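Local coordinates for ribosomal RNA processing protein 6 (Trypanosoma brucei brucei, PDB 4NLC) that probably removes nucleotides from RNA 3' ends as an exosome-associated 3'-5' exoribonuclease acting in ribosomal RNA processing, represented here by its catalytic core, at residues His11-Ser16 / Ser104-Thr109; Cys69-Val74 / Asp120-Cys125; Lys146-Ala151 / Val167-Thr172. The protein carries 1 engineered substitution. All blocks are in the same frame, centred on the assembly; numbering follows the deposited sequence.

Contact 1. Residues His11-Ser16 / Ser104-Thr109; sequences HPVDNS and SYQGFT
Asn15 and Gln106 meet amide to amide: Gln106 NE2 donates to Asn15 OD1 over 3.1 Å with an N-H...O angle of 163°. The donor lies in the carbonyl plane of Asn15, while the two amides are turned 73° apart. Gln106 is extended beyond CG (chi2 178°), which carries its amide to Asn15. The same NE2 also lies 3.0 Å from Asp14 O and 3.3 Å from Val13 CG1. Asn15 OD1 is gripped a second time by a water 2.7 Å away, which in turn accepts from the backbone N of Gln106. Asn15 CG rests 3.7 Å from Tyr105 CB. In the next shell Gln106 OE1 bonds to Tyr265 OH, and Asn15 ND2 donates to Asp310, leaving OD1 to accept from Gln106. The turn is shaped locally by Ser104 OG, which accepts from Gly107 N at 2.9 Å in an ST motif. On the other side, Asp14 OD1 accepts from Ser16 N in an Asx turn. Asp310 holds Tyr105 N as well as Asn15 ND2, and Tyr105 OH bonds to Asp303 of helix 289-309. The contact thus pins an N-terminal loop to the turn leading into strand 108-115, where the exonuclease domain faces the HRDC domain.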
loop_
_atom_site.group_PDB
_atom_site.type_symbol
_atom_site.label_atom_id
_atom_site.label_comp_id
_atom_site.label_asym_id
_atom_site.label_seq_id
_atom_site.Cartn_x
_atom_site.Cartn_y
_atom_site.Cartn_z
ATOM N N HIS A 11 10.480 14.860 -5.027
ATOM C CA HIS A 11 11.621 14.007 -4.746
ATOM C C HIS A 11 11.494 12.728 -5.612
ATOM O O HIS A 11 10.503 12.002 -5.468
ATOM C CB HIS A 11 11.669 13.650 -3.238
ATOM C CG HIS A 11 11.392 14.792 -2.297
ATOM N ND1 HIS A 11 10.106 15.295 -2.124
ATOM C CD2 HIS A 11 12.234 15.459 -1.468
ATOM C CE1 HIS A 11 10.211 16.252 -1.208
ATOM N NE2 HIS A 11 11.473 16.389 -0.786
ATOM N N PRO A 12 12.450 12.447 -6.533
ATOM C CA PRO A 12 12.376 11.188 -7.314
ATOM C C PRO A 12 12.596 9.950 -6.414
ATOM O O PRO A 12 13.245 10.072 -5.373
ATOM C CB PRO A 12 13.484 11.350 -8.357
ATOM C CG PRO A 12 14.461 12.254 -7.718
ATOM C CD PRO A 12 13.694 13.187 -6.820
ATOM N N VAL A 13 12.010 8.782 -6.779
ATOM C CA VAL A 13 12.088 7.580 -5.945
ATOM C C VAL A 13 13.426 6.827 -6.143
ATOM O O VAL A 13 13.875 6.639 -7.276
ATOM C CB VAL A 13 10.840 6.648 -6.074
ATOM C CG1 VAL A 13 10.876 5.526 -5.035
ATOM C CG2 VAL A 13 9.536 7.439 -5.917
ATOM N N ASP A 14 14.057 6.406 -5.023
ATOM C CA ASP A 14 15.312 5.650 -5.068
ATOM C C ASP A 14 14.958 4.165 -5.098
ATOM O O ASP A 14 14.551 3.622 -4.078
ATOM C CB ASP A 14 16.179 5.984 -3.836
ATOM C CG ASP A 14 17.591 5.407 -3.818
ATOM O OD1 ASP A 14 17.779 4.257 -4.284
ATOM O OD2 ASP A 14 18.484 6.066 -3.267
ATOM N N ASN A 15 15.120 3.508 -6.267
ATOM C CA ASN A 15 14.802 2.085 -6.441
ATOM C C ASN A 15 15.986 1.129 -6.285
ATOM O O ASN A 15 15.834 -0.057 -6.580
ATOM C CB ASN A 15 14.129 1.840 -7.792
ATOM C CG ASN A 15 12.757 2.417 -7.913
ATOM O OD1 ASN A 15 11.995 2.522 -6.943
ATOM N ND2 ASN A 15 12.439 2.849 -9.109
ATOM N N SER A 16 17.149 1.621 -5.844
ATOM C CA SER A 16 18.351 0.776 -5.732
ATOM C C SER A 16 18.240 -0.305 -4.655
ATOM O O SER A 16 17.449 -0.143 -3.714
ATOM C CB SER A 16 19.596 1.633 -5.523
ATOM O OG SER A 16 19.697 2.109 -4.194
ATOM N N SER A 104 5.087 1.385 -11.447
ATOM C CA SER A 104 5.944 1.820 -10.360
ATOM C C SER A 104 6.645 0.594 -9.787
ATOM O O SER A 104 6.003 -0.457 -9.574
ATOM C CB SER A 104 5.135 2.521 -9.273
ATOM O OG SER A 104 5.977 2.869 -8.190
ATOM N N TYR A 105 7.966 0.731 -9.527
ATOM C CA TYR A 105 8.743 -0.372 -8.955
ATOM C C TYR A 105 8.295 -0.722 -7.542
ATOM O O TYR A 105 7.905 -1.856 -7.296
ATOM C CB TYR A 105 10.247 -0.100 -9.002
ATOM C CG TYR A 105 11.018 -1.326 -8.592
ATOM C CD1 TYR A 105 11.147 -2.414 -9.456
ATOM C CD2 TYR A 105 11.554 -1.439 -7.312
ATOM C CE1 TYR A 105 11.794 -3.582 -9.055
ATOM C CE2 TYR A 105 12.213 -2.600 -6.906
ATOM C CZ TYR A 105 12.335 -3.665 -7.782
ATOM O OH TYR A 105 13.003 -4.794 -7.379
ATOM N N GLN A 106 8.341 0.244 -6.625
ATOM C CA GLN A 106 7.932 0.021 -5.242
ATOM C C GLN A 106 6.445 0.231 -5.079
ATOM O O GLN A 106 5.859 -0.255 -4.114
ATOM C CB GLN A 106 8.690 0.960 -4.282
ATOM C CG GLN A 106 10.210 0.727 -4.226
ATOM C CD GLN A 106 10.884 1.715 -3.307
ATOM O OE1 GLN A 106 10.571 1.824 -2.116
ATOM N NE2 GLN A 106 11.764 2.520 -3.863
ATOM N N GLY A 107 5.845 0.970 -6.005
ATOM C CA GLY A 107 4.435 1.314 -5.909
ATOM C C GLY A 107 4.291 2.620 -5.156
ATOM O O GLY A 107 5.268 3.138 -4.598
ATOM N N PHE A 108 3.086 3.195 -5.173
ATOM C CA PHE A 108 2.845 4.443 -4.460
ATOM C C PHE A 108 1.391 4.617 -4.074
ATOM O O PHE A 108 0.496 4.220 -4.814
ATOM C CB PHE A 108 3.390 5.688 -5.227
ATOM C CG PHE A 108 2.892 5.877 -6.644
ATOM C CD1 PHE A 108 1.656 6.460 -6.893
ATOM C CD2 PHE A 108 3.680 5.506 -7.733
ATOM C CE1 PHE A 108 1.199 6.638 -8.207
ATOM C CE2 PHE A 108 3.216 5.658 -9.042
ATOM C CZ PHE A 108 1.986 6.242 -9.273
ATOM N N THR A 109 1.161 5.301 -2.956
ATOM C CA THR A 109 -0.190 5.618 -2.513
ATOM C C THR A 109 -0.787 6.706 -3.409
ATOM O O THR A 109 -0.155 7.740 -3.646
ATOM C CB THR A 109 -0.186 6.012 -1.046
ATOM O OG1 THR A 109 0.538 5.012 -0.330
ATOM C CG2 THR A 109 -1.606 6.139 -0.483
HETATM O O HOH W 1 9.386 3.155 -6.862
#

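Contact 2. Residues Cys69-Val74 / Asp120-Cys125; sequences CPLTFV and DFIVDC
The Phe73 ring turns its edge to Ile122; Ile122 CG2 lies near the ring plane, 3.6 Å from Phe73 CD1. With CG anti to the backbone N (chi1 -178°), the ring reaches across its neighbour and on to Asp124, where Phe73 CZ lies 3.7 Å from Asp124 CB; ring and carboxylate planes stand 55° apart. The Phe121 ring has a water over one face, toward the rim, and runs alongside Thr72, pointing the same way, with Phe121 CD1 3.8 Å from Thr72 CB. That water donates to Asp120 O and also bonds to Thr72 OG1. Leu71 CD1 touches Ile122 CD1 at 3.9 Å, on the sheet face that carries Phe73 and that helix 213-224 covers through Val216. The other face, with Phe121 and Val123, packs on Leu83 of helix 77-87. Between the faces five backbone bonds run from Asp120 N-Pro70 O to Asp124 N-Val74 O, the last 2.8 Å long. Asp120 OD2 is held by His224 and Gln220 and OD1 by Ser115, while Asp124 forms a salt bridge with Arg209. These are two parallel strands, 18° apart, at one edge of the mixed sheet of the RNase H-like exonuclease fold, sandwiched by helices.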
loop_
_atom_site.group_PDB
_atom_site.type_symbol
_atom_site.label_atom_id
_atom_site.label_comp_id
_atom_site.label_asym_id
_atom_site.label_seq_id
_atom_site.Cartn_x
_atom_site.Cartn_y
_atom_site.Cartn_z
ATOM N N CYS A 69 -24.479 13.558 3.859
ATOM C CA CYS A 69 -23.196 13.563 4.571
ATOM C C CYS A 69 -22.234 14.460 3.818
ATOM O O CYS A 69 -22.054 14.244 2.609
ATOM C CB CYS A 69 -22.627 12.149 4.717
ATOM S SG CYS A 69 -20.992 12.088 5.498
ATOM N N PRO A 70 -21.575 15.432 4.495
ATOM C CA PRO A 70 -20.609 16.277 3.778
ATOM C C PRO A 70 -19.422 15.439 3.336
ATOM O O PRO A 70 -18.964 14.538 4.063
ATOM C CB PRO A 70 -20.208 17.344 4.807
ATOM C CG PRO A 70 -21.200 17.245 5.906
ATOM C CD PRO A 70 -21.663 15.820 5.917
ATOM N N LEU A 71 -19.006 15.664 2.093
ATOM C CA LEU A 71 -17.832 15.027 1.494
ATOM C C LEU A 71 -16.940 16.141 0.954
ATOM O O LEU A 71 -17.408 16.978 0.172
ATOM C CB LEU A 71 -18.235 14.050 0.375
ATOM C CG LEU A 71 -17.095 13.468 -0.500
ATOM C CD1 LEU A 71 -16.066 12.660 0.330
ATOM C CD2 LEU A 71 -17.663 12.621 -1.627
ATOM N N THR A 72 -15.668 16.169 1.380
ATOM C CA THR A 72 -14.708 17.176 0.907
ATOM C C THR A 72 -13.540 16.497 0.202
ATOM O O THR A 72 -12.986 15.517 0.710
ATOM C CB THR A 72 -14.263 18.097 2.047
ATOM O OG1 THR A 72 -15.419 18.668 2.660
ATOM C CG2 THR A 72 -13.277 19.204 1.584
ATOM N N PHE A 73 -13.209 16.997 -0.991
ATOM C CA PHE A 73 -12.092 16.503 -1.776
ATOM C C PHE A 73 -10.940 17.460 -1.506
ATOM O O PHE A 73 -11.066 18.643 -1.770
ATOM C CB PHE A 73 -12.441 16.395 -3.275
ATOM C CG PHE A 73 -11.283 15.828 -4.072
ATOM C CD1 PHE A 73 -10.956 14.482 -3.994
ATOM C CD2 PHE A 73 -10.497 16.651 -4.867
ATOM C CE1 PHE A 73 -9.855 13.965 -4.694
ATOM C CE2 PHE A 73 -9.400 16.134 -5.569
ATOM C CZ PHE A 73 -9.084 14.798 -5.472
ATOM N N VAL A 74 -9.846 16.951 -0.916
ATOM C CA VAL A 74 -8.701 17.751 -0.489
ATOM C C VAL A 74 -7.539 17.532 -1.457
ATOM O O VAL A 74 -7.052 16.398 -1.591
ATOM C CB VAL A 74 -8.306 17.396 0.986
ATOM C CG1 VAL A 74 -6.992 18.073 1.389
ATOM C CG2 VAL A 74 -9.428 17.711 1.975
ATOM N N ASP A 120 -16.990 13.044 5.726
ATOM C CA ASP A 120 -16.011 12.271 4.989
ATOM C C ASP A 120 -15.039 13.190 4.254
ATOM O O ASP A 120 -15.406 14.297 3.877
ATOM C CB ASP A 120 -16.744 11.355 3.975
ATOM C CG ASP A 120 -17.699 10.344 4.588
ATOM O OD1 ASP A 120 -17.451 9.903 5.732
ATOM O OD2 ASP A 120 -18.676 9.978 3.919
ATOM N N PHE A 121 -13.811 12.703 4.016
ATOM C CA PHE A 121 -12.763 13.408 3.297
ATOM C C PHE A 121 -12.063 12.453 2.355
ATOM O O PHE A 121 -11.976 11.255 2.632
ATOM C CB PHE A 121 -11.735 14.004 4.262
ATOM C CG PHE A 121 -12.301 15.031 5.217
ATOM C CD1 PHE A 121 -12.420 16.369 4.836
ATOM C CD2 PHE A 121 -12.721 14.662 6.496
ATOM C CE1 PHE A 121 -12.933 17.322 5.721
ATOM C CE2 PHE A 121 -13.224 15.618 7.386
ATOM C CZ PHE A 121 -13.306 16.947 6.995
ATOM N N ILE A 122 -11.622 12.977 1.221
ATOM C CA ILE A 122 -10.822 12.249 0.229
ATOM C C ILE A 122 -9.626 13.118 -0.022
ATOM O O ILE A 122 -9.795 14.274 -0.399
ATOM C CB ILE A 122 -11.566 11.836 -1.071
ATOM C CG1 ILE A 122 -12.597 10.734 -0.780
ATOM C CG2 ILE A 122 -10.573 11.372 -2.153
ATOM C CD1 ILE A 122 -13.638 10.526 -1.902
ATOM N N VAL A 123 -8.427 12.587 0.288
ATOM C CA VAL A 123 -7.174 13.294 0.144
ATOM C C VAL A 123 -6.406 12.867 -1.106
ATOM O O VAL A 123 -6.066 11.710 -1.267
ATOM C CB VAL A 123 -6.288 13.240 1.431
ATOM C CG1 VAL A 123 -5.021 14.089 1.269
ATOM C CG2 VAL A 123 -7.088 13.727 2.631
ATOM N N ASP A 124 -6.056 13.850 -1.943
ATOM C CA ASP A 124 -5.249 13.566 -3.108
ATOM C C ASP A 124 -3.756 13.521 -2.761
ATOM O O ASP A 124 -3.052 14.526 -2.858
ATOM C CB ASP A 124 -5.577 14.513 -4.271
ATOM C CG ASP A 124 -4.926 14.117 -5.573
ATOM O OD1 ASP A 124 -3.915 13.369 -5.534
ATOM O OD2 ASP A 124 -5.383 14.588 -6.625
ATOM N N CYS A 125 -3.298 12.313 -2.365
ATOM C CA CYS A 125 -1.929 11.853 -2.043
ATOM C C CYS A 125 -0.942 12.132 -3.121
ATOM O O CYS A 125 0.245 11.963 -2.865
ATOM C CB CYS A 125 -1.934 10.351 -1.791
ATOM S SG CYS A 125 -2.686 9.881 -0.258
HETATM O O HOH W 2 -16.554 16.731 4.217
#

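Contact 3. Residues Lys146-Ala151 / Val167-Thr172; sequences KVFHGA and VNLFDT
Val147 and Phe170 pair at the middle of two parallel strands, 146-148 and 169-171, whose segment axes approach to 4.8 Å with their directions 26° off parallel and which are joined by backbone bonds from Lys146 N-Asn168 O to Thr172 N-Phe148 O. Lys146, bent at chi2 (66°) and chi3, curls back to put NZ 2.8 Å from Val167 O, nearly in line with that C=O. Ile144 O and Val138 O also accept from NZ, so the ammonium, probably charged, is satisfied by backbone carbonyls. The Leu169 and Phe148 side chains meet at about a right angle, with Leu169 CD1 3.4 Å from Phe148 CD1. Asp171 takes both amides of the turn that follows strand 146-148, Gly150 N on OD1 (2.8 Å) and Ala151 N on OD2 (2.9 Å), each from above the carboxylate plane. Its CG is anti to the backbone N (chi1 -170°), which carries the carboxylate across to the turn. OD1 also accepts from Ser173 N, making Asp171 the N-cap of helix 172-178. His149 ND1 and Thr172 OG1 share a 2.8 Å hydrogen bond, and NE2 bonds to His183 O, so both ring nitrogens are engaged. Thr172 CG2 meets Val147 CG1. The pair closes the beta-alpha-beta crossover through helix 152-162; strand 92-100 flanks 146-148, helix 226-238 covers Val147 and reaches Phe170 through Tyr230, and helix 249-261 packs on Phe170 through Leu250 and Val253.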
loop_
_atom_site.group_PDB
_atom_site.type_symbol
_atom_site.label_atom_id
_atom_site.label_comp_id
_atom_site.label_asym_id
_atom_site.label_seq_id
_atom_site.Cartn_x
_atom_site.Cartn_y
_atom_site.Cartn_z
ATOM N N LYS A 146 -7.023 5.683 15.388
ATOM C CA LYS A 146 -7.078 5.596 13.921
ATOM C C LYS A 146 -7.555 4.195 13.589
ATOM O O LYS A 146 -6.846 3.218 13.824
ATOM C CB LYS A 146 -5.709 5.845 13.270
ATOM C CG LYS A 146 -5.304 7.329 13.058
ATOM C CD LYS A 146 -5.082 8.135 14.338
ATOM C CE LYS A 146 -3.902 7.629 15.150
ATOM N NZ LYS A 146 -3.538 8.545 16.268
ATOM N N VAL A 147 -8.775 4.100 13.100
ATOM C CA VAL A 147 -9.421 2.855 12.710
ATOM C C VAL A 147 -9.130 2.554 11.215
ATOM O O VAL A 147 -9.481 3.338 10.324
ATOM C CB VAL A 147 -10.957 2.902 12.978
ATOM C CG1 VAL A 147 -11.622 1.546 12.692
ATOM C CG2 VAL A 147 -11.270 3.368 14.391
ATOM N N PHE A 148 -8.530 1.408 10.947
ATOM C CA PHE A 148 -8.314 0.941 9.578
ATOM C C PHE A 148 -8.929 -0.445 9.483
ATOM O O PHE A 148 -9.026 -1.131 10.496
ATOM C CB PHE A 148 -6.810 0.810 9.304
ATOM C CG PHE A 148 -6.022 2.058 9.001
ATOM C CD1 PHE A 148 -5.655 2.934 10.023
ATOM C CD2 PHE A 148 -5.563 2.312 7.715
ATOM C CE1 PHE A 148 -4.825 4.047 9.760
ATOM C CE2 PHE A 148 -4.737 3.416 7.451
ATOM C CZ PHE A 148 -4.357 4.263 8.482
ATOM N N HIS A 149 -9.251 -0.901 8.282
ATOM C CA HIS A 149 -9.751 -2.267 8.104
ATOM C C HIS A 149 -8.724 -3.080 7.287
ATOM O O HIS A 149 -8.643 -2.912 6.079
ATOM C CB HIS A 149 -11.134 -2.289 7.432
ATOM C CG HIS A 149 -11.767 -3.644 7.499
ATOM N ND1 HIS A 149 -12.689 -3.957 8.473
ATOM C CD2 HIS A 149 -11.522 -4.748 6.760
ATOM C CE1 HIS A 149 -12.994 -5.227 8.280
ATOM N NE2 HIS A 149 -12.314 -5.743 7.265
ATOM N N GLY A 150 -7.950 -3.935 7.956
ATOM C CA GLY A 150 -6.930 -4.736 7.295
ATOM C C GLY A 150 -5.806 -3.838 6.843
ATOM O O GLY A 150 -5.663 -3.569 5.637
ATOM N N ALA A 151 -5.041 -3.340 7.837
ATOM C CA ALA A 151 -4.002 -2.314 7.695
ATOM C C ALA A 151 -2.568 -2.787 7.366
ATOM O O ALA A 151 -1.679 -1.945 7.341
ATOM C CB ALA A 151 -3.970 -1.481 8.971
ATOM N N VAL A 167 0.064 5.866 15.920
ATOM C CA VAL A 167 0.066 5.716 17.363
ATOM C C VAL A 167 -1.422 5.473 17.696
ATOM O O VAL A 167 -2.273 6.307 17.399
ATOM C CB VAL A 167 0.656 6.968 18.080
ATOM C CG1 VAL A 167 0.439 6.899 19.591
ATOM C CG2 VAL A 167 2.143 7.140 17.760
ATOM N N ASN A 168 -1.721 4.304 18.242
ATOM C CA ASN A 168 -3.063 3.836 18.586
ATOM C C ASN A 168 -3.912 3.507 17.354
ATOM O O ASN A 168 -4.989 4.067 17.101
ATOM C CB ASN A 168 -3.789 4.737 19.574
ATOM C CG ASN A 168 -3.420 4.381 20.988
ATOM O OD1 ASN A 168 -3.090 3.225 21.312
ATOM N ND2 ASN A 168 -3.447 5.359 21.858
ATOM N N LEU A 169 -3.404 2.524 16.625
ATOM C CA LEU A 169 -4.074 1.928 15.511
ATOM C C LEU A 169 -5.082 0.936 16.078
ATOM O O LEU A 169 -4.800 0.248 17.071
ATOM C CB LEU A 169 -3.046 1.149 14.628
ATOM C CG LEU A 169 -3.620 0.219 13.519
ATOM C CD1 LEU A 169 -4.244 1.017 12.406
ATOM C CD2 LEU A 169 -2.546 -0.698 12.952
ATOM N N PHE A 170 -6.265 0.886 15.460
ATOM C CA PHE A 170 -7.247 -0.157 15.731
ATOM C C PHE A 170 -7.610 -0.754 14.372
ATOM O O PHE A 170 -8.061 -0.037 13.483
ATOM C CB PHE A 170 -8.478 0.303 16.528
ATOM C CG PHE A 170 -9.346 -0.867 16.954
ATOM C CD1 PHE A 170 -10.316 -1.387 16.101
ATOM C CD2 PHE A 170 -9.190 -1.454 18.210
ATOM C CE1 PHE A 170 -11.131 -2.450 16.507
ATOM C CE2 PHE A 170 -10.013 -2.507 18.616
ATOM C CZ PHE A 170 -10.963 -3.012 17.752
ATOM N N ASP A 171 -7.361 -2.054 14.205
ATOM C CA ASP A 171 -7.627 -2.747 12.954
ATOM C C ASP A 171 -8.890 -3.603 13.106
ATOM O O ASP A 171 -8.885 -4.587 13.850
ATOM C CB ASP A 171 -6.401 -3.577 12.533
ATOM C CG ASP A 171 -6.474 -4.164 11.124
ATOM O OD1 ASP A 171 -7.586 -4.563 10.692
ATOM O OD2 ASP A 171 -5.419 -4.310 10.496
ATOM N N THR A 172 -9.970 -3.210 12.411
ATOM C CA THR A 172 -11.270 -3.885 12.485
ATOM C C THR A 172 -11.243 -5.308 11.867
ATOM O O THR A 172 -12.081 -6.144 12.223
ATOM C CB THR A 172 -12.401 -3.005 11.909
ATOM O OG1 THR A 172 -11.992 -2.452 10.669
ATOM C CG2 THR A 172 -12.802 -1.895 12.848
#

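How the contacts relate
From the N terminus, contact 1 opens first: residues 11-16 meet residues 104-109, closing a long excursion that includes the small antiparallel pair 23-25 and 31-33. Contact 2 opens inside that excursion at 69-74 and closes after it at 120-125, so the two cross; strand 108-115, entered from contact 1, is the sheet neighbour of strand 120-123, and they touch where Thr109 O packs on Cys125 CB. Contact 3 follows in series, a short closure around helix 152-162. Contacts 2 and 3 hold the two outermost strands of the six-stranded sheet, 71-74 and 169-171, whereas contact 1 fastens the N-terminal segment to the turn at the start of strand 108-115.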